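Local structure of ABC transporter substrate-binding protein (Rhizobium radiobacter, 6TFX) at residues Leu18-Thr30 against Ser94-Phe106. The protein binds the mannityl-opine mannopinic acid as a periplasmic solute-binding protein, probably delivering it to an ABC transporter for import. Sequence-based numbering, arbitrary orientation.
Sequences LDPHFATTTSDRT and SLDKARDPKRSAF. With N72 ((2~{R})-2-[[(3~{R},4~{R},5~{S})-3,4,5,6-tetrakis(oxidanyl)-2-oxidanylidene-hexyl]amino]pentanedioic acid), chain C.
The loops run closest at His-21 and Ser-104, where the CA atoms are 4.8 Å apart, and His-21 O accepts a hydrogen bond from Ala-105 N along a nearly straight N-H line (177°). The ammonium of Lys-97 joins the side chains: at the end of a chain extended through CE and bent at the last torsion (chi4 -63°), NZ meets the syn lone pair of Asp-19 OD2 at 2.8 Å, a salt bridge. The same NZ donates to His-21 ND1 at 2.8 Å, lying only 6° out of the imidazole plane, consistent with an unprotonated ND1. A third bond, to Arg-103 O at 3.0 Å, ties the ammonium to the loop that follows its own helix. Asp-19 is oriented by an Asx turn, OD1 accepting His-21 N, so one carboxylate serves both backbone and lysine. One face of the imidazole packs on Ala-98, whose N lies over the ring centre. Phe-22 lays a ring face over Ser-104 CA, while the ring of Phe-106 points its edge at two backbone carbonyls, with CE2 3.4 Å from Pro-20 O and CZ 3.3 Å from Ala-23 O. Beyond it, Arg-29 NH2 approaches CE1 at 3.8 Å and makes a weak bond to N72 OE1, whereas Thr-26 N donates to N72 OXT at 3.0 Å. The arrangement joins the loop after helix 88-98 to a ligand-binding loop and helix N-terminus in a family 5 solute-binding protein.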
# COMPACT_ATOMS: atom_id res chain seq x y z
N LEU A 18 -6.60 9.96 8.55
CA LEU A 18 -5.21 10.37 8.67
C LEU A 18 -4.60 9.83 9.97
O LEU A 18 -3.52 10.26 10.37
CB LEU A 18 -5.01 11.90 8.46
CG LEU A 18 -5.48 12.42 7.07
CD1 LEU A 18 -5.33 13.93 6.97
CD2 LEU A 18 -4.74 11.71 5.94
N ASP A 19 -5.25 8.78 10.57
CA ASP A 19 -4.64 8.05 11.67
C ASP A 19 -3.74 7.06 10.93
O ASP A 19 -4.23 6.27 10.12
CB ASP A 19 -5.69 7.31 12.53
CG ASP A 19 -5.12 6.37 13.58
OD1 ASP A 19 -3.94 5.98 13.47
OD2 ASP A 19 -5.87 5.98 14.50
N PRO A 20 -2.41 7.10 11.13
CA PRO A 20 -1.53 6.22 10.36
C PRO A 20 -1.75 4.74 10.60
O PRO A 20 -1.34 3.92 9.76
CB PRO A 20 -0.12 6.64 10.81
CG PRO A 20 -0.31 7.28 12.13
CD PRO A 20 -1.64 7.97 12.05
N HIS A 21 -2.38 4.39 11.74
CA HIS A 21 -2.64 2.97 12.02
C HIS A 21 -3.82 2.41 11.21
O HIS A 21 -4.08 1.20 11.27
CB HIS A 21 -2.84 2.70 13.52
CG HIS A 21 -1.67 3.14 14.35
ND1 HIS A 21 -1.83 3.90 15.49
CD2 HIS A 21 -0.35 2.94 14.15
CE1 HIS A 21 -0.61 4.13 15.95
NE2 HIS A 21 0.31 3.56 15.19
N PHE A 22 -4.54 3.29 10.46
CA PHE A 22 -5.68 2.90 9.62
C PHE A 22 -5.53 3.30 8.16
O PHE A 22 -6.18 2.72 7.31
CB PHE A 22 -7.01 3.41 10.16
CG PHE A 22 -7.39 2.73 11.45
CD1 PHE A 22 -8.02 1.49 11.43
CD2 PHE A 22 -7.19 3.36 12.67
CE1 PHE A 22 -8.39 0.86 12.63
CE2 PHE A 22 -7.59 2.75 13.87
CZ PHE A 22 -8.19 1.50 13.84
N ALA A 23 -4.73 4.34 7.87
CA ALA A 23 -4.62 4.85 6.51
C ALA A 23 -4.15 3.74 5.57
O ALA A 23 -3.09 3.16 5.78
CB ALA A 23 -3.68 6.04 6.47
N THR A 24 -5.00 3.42 4.57
CA THR A 24 -4.80 2.30 3.64
C THR A 24 -4.80 2.69 2.18
O THR A 24 -4.00 2.16 1.41
CB THR A 24 -5.88 1.24 3.93
OG1 THR A 24 -5.77 0.83 5.30
CG2 THR A 24 -5.79 0.03 3.01
N THR A 25 -5.70 3.61 1.77
CA THR A 25 -5.71 4.00 0.36
C THR A 25 -4.40 4.73 0.04
O THR A 25 -3.78 5.33 0.93
CB THR A 25 -6.90 4.91 0.05
OG1 THR A 25 -6.71 6.15 0.73
CG2 THR A 25 -8.26 4.28 0.46
N THR A 26 -3.99 4.71 -1.24
CA THR A 26 -2.74 5.42 -1.59
C THR A 26 -2.83 6.90 -1.15
O THR A 26 -1.86 7.44 -0.61
CB THR A 26 -2.51 5.35 -3.10
OG1 THR A 26 -2.19 4.00 -3.41
CG2 THR A 26 -1.34 6.23 -3.54
N SER A 27 -3.99 7.54 -1.38
CA SER A 27 -4.11 8.97 -1.04
C SER A 27 -3.93 9.22 0.46
O SER A 27 -3.19 10.13 0.84
CB SER A 27 -5.43 9.54 -1.52
OG SER A 27 -5.42 10.94 -1.29
N ASP A 28 -4.58 8.42 1.30
CA ASP A 28 -4.43 8.62 2.76
C ASP A 28 -2.99 8.30 3.18
O ASP A 28 -2.40 9.04 3.97
CB ASP A 28 -5.43 7.76 3.54
CG ASP A 28 -6.88 8.24 3.56
OD1 ASP A 28 -7.15 9.39 3.08
OD2 ASP A 28 -7.74 7.49 4.06
N ARG A 29 -2.38 7.21 2.61
CA ARG A 29 -1.00 6.87 2.97
C ARG A 29 -0.02 7.98 2.53
O ARG A 29 1.01 8.21 3.19
CB ARG A 29 -0.56 5.56 2.32
CG ARG A 29 -1.29 4.34 2.86
CD ARG A 29 -0.73 3.13 2.15
NE ARG A 29 -1.39 1.86 2.47
CZ ARG A 29 -1.02 1.03 3.44
NH1 ARG A 29 -0.05 1.36 4.29
NH2 ARG A 29 -1.63 -0.14 3.58
N THR A 30 -0.31 8.63 1.38
CA THR A 30 0.55 9.70 0.86
C THR A 30 0.53 10.89 1.84
O THR A 30 1.57 11.37 2.26
CB THR A 30 0.12 10.15 -0.53
OG1 THR A 30 0.18 9.03 -1.42
CG2 THR A 30 1.02 11.27 -1.09
N SER A 94 2.14 4.78 20.88
CA SER A 94 1.93 4.55 19.44
C SER A 94 2.12 3.10 19.04
O SER A 94 1.26 2.55 18.34
CB SER A 94 2.84 5.43 18.61
OG SER A 94 2.59 6.79 18.88
N LEU A 95 3.25 2.49 19.45
CA LEU A 95 3.55 1.09 19.09
C LEU A 95 2.58 0.13 19.76
O LEU A 95 2.16 -0.84 19.13
CB LEU A 95 5.01 0.73 19.38
CG LEU A 95 6.01 1.48 18.51
CD1 LEU A 95 7.43 1.04 18.86
CD2 LEU A 95 5.76 1.22 16.98
N ASP A 96 2.13 0.46 21.01
CA ASP A 96 1.14 -0.43 21.61
C ASP A 96 -0.19 -0.31 20.87
O ASP A 96 -0.96 -1.28 20.81
CB ASP A 96 0.91 -0.08 23.09
CG ASP A 96 2.01 -0.56 24.01
OD1 ASP A 96 2.85 -1.40 23.56
OD2 ASP A 96 2.03 -0.12 25.18
N LYS A 97 -0.50 0.89 20.34
CA LYS A 97 -1.73 1.10 19.56
C LYS A 97 -1.60 0.32 18.24
O LYS A 97 -2.49 -0.44 17.90
CB LYS A 97 -1.97 2.58 19.30
CG LYS A 97 -3.27 2.86 18.55
CD LYS A 97 -3.49 4.37 18.40
CE LYS A 97 -4.70 4.70 17.56
NZ LYS A 97 -4.57 4.19 16.17
N ALA A 98 -0.45 0.45 17.54
CA ALA A 98 -0.20 -0.22 16.26
C ALA A 98 -0.35 -1.73 16.37
O ALA A 98 -0.84 -2.36 15.43
CB ALA A 98 1.21 0.11 15.78
N ARG A 99 0.07 -2.32 17.50
CA ARG A 99 0.04 -3.77 17.67
C ARG A 99 -1.26 -4.32 18.27
O ARG A 99 -1.37 -5.53 18.49
CB ARG A 99 1.26 -4.25 18.45
CG ARG A 99 1.29 -3.90 19.92
CD ARG A 99 2.75 -3.90 20.37
NE ARG A 99 2.89 -3.75 21.82
CZ ARG A 99 2.92 -4.77 22.68
NH1 ARG A 99 2.79 -6.02 22.25
NH2 ARG A 99 3.06 -4.54 23.98
N ASP A 100 -2.27 -3.44 18.47
CA ASP A 100 -3.56 -3.80 19.04
C ASP A 100 -4.60 -3.99 17.93
O ASP A 100 -4.94 -3.00 17.27
CB ASP A 100 -4.00 -2.70 20.01
CG ASP A 100 -5.30 -2.98 20.75
OD1 ASP A 100 -5.99 -3.98 20.40
OD2 ASP A 100 -5.63 -2.20 21.67
N PRO A 101 -5.16 -5.22 17.73
CA PRO A 101 -6.15 -5.40 16.65
C PRO A 101 -7.41 -4.56 16.78
O PRO A 101 -8.11 -4.37 15.80
CB PRO A 101 -6.45 -6.91 16.68
CG PRO A 101 -6.00 -7.39 17.97
CD PRO A 101 -4.86 -6.49 18.42
N LYS A 102 -7.67 -4.03 17.98
CA LYS A 102 -8.84 -3.19 18.22
C LYS A 102 -8.62 -1.72 17.87
O LYS A 102 -9.60 -0.96 17.81
CB LYS A 102 -9.25 -3.31 19.71
CG LYS A 102 -9.74 -4.70 20.10
CD LYS A 102 -10.14 -4.78 21.57
CE LYS A 102 -10.61 -6.16 21.93
NZ LYS A 102 -10.89 -6.29 23.38
N ARG A 103 -7.35 -1.30 17.64
CA ARG A 103 -7.01 0.11 17.40
C ARG A 103 -6.07 0.30 16.21
O ARG A 103 -5.47 1.37 16.07
CB ARG A 103 -6.37 0.71 18.66
CG ARG A 103 -7.27 0.66 19.90
CD ARG A 103 -6.65 1.41 21.08
NE ARG A 103 -5.52 0.66 21.62
CZ ARG A 103 -4.44 1.21 22.17
NH1 ARG A 103 -4.33 2.53 22.26
NH2 ARG A 103 -3.45 0.45 22.62
N SER A 104 -5.94 -0.71 15.34
CA SER A 104 -5.00 -0.63 14.24
C SER A 104 -5.42 -1.62 13.16
O SER A 104 -5.95 -2.69 13.49
CB SER A 104 -3.63 -1.04 14.77
OG SER A 104 -2.68 -1.18 13.72
N ALA A 105 -5.18 -1.27 11.90
CA ALA A 105 -5.49 -2.17 10.79
C ALA A 105 -4.26 -3.04 10.48
O ALA A 105 -4.35 -3.94 9.64
CB ALA A 105 -5.87 -1.37 9.55
N PHE A 106 -3.12 -2.77 11.16
CA PHE A 106 -1.84 -3.40 10.86
C PHE A 106 -1.23 -4.19 12.01
O PHE A 106 -0.02 -4.46 12.01
CB PHE A 106 -0.87 -2.31 10.36
CG PHE A 106 -1.45 -1.39 9.31
CD1 PHE A 106 -1.97 -1.90 8.12
CD2 PHE A 106 -1.51 -0.01 9.52
CE1 PHE A 106 -2.53 -1.05 7.15
CE2 PHE A 106 -2.02 0.84 8.53
CZ PHE A 106 -2.56 0.31 7.37
OAB N72 C . -4.47 -0.18 -12.47
CAF N72 C . -4.32 -0.74 -11.15
CAG N72 C . -4.63 0.20 -9.94
OAC N72 C . -4.67 1.55 -10.28
CAH N72 C . -3.84 -0.23 -8.69
OAM N72 C . -2.78 -1.10 -8.77
CAI N72 C . -3.17 0.54 -7.57
OAD N72 C . -2.68 1.78 -8.04
CAJ N72 C . -3.98 0.53 -6.30
OAE N72 C . -4.79 -0.42 -6.13
CAK N72 C . -3.85 1.69 -5.28
N N72 C . -3.22 1.25 -4.06
CA N72 C . -3.89 1.23 -2.82
C N72 C . -5.39 1.38 -2.82
O N72 C . -6.37 0.54 -2.85
CB N72 C . -3.33 0.10 -1.95
CG N72 C . -4.20 -0.49 -0.83
CD N72 C . -3.38 -1.05 0.33
OE1 N72 C . -2.24 -0.57 0.65
OE2 N72 C . -3.86 -1.99 1.00
OXT N72 C . -5.52 2.62 -2.69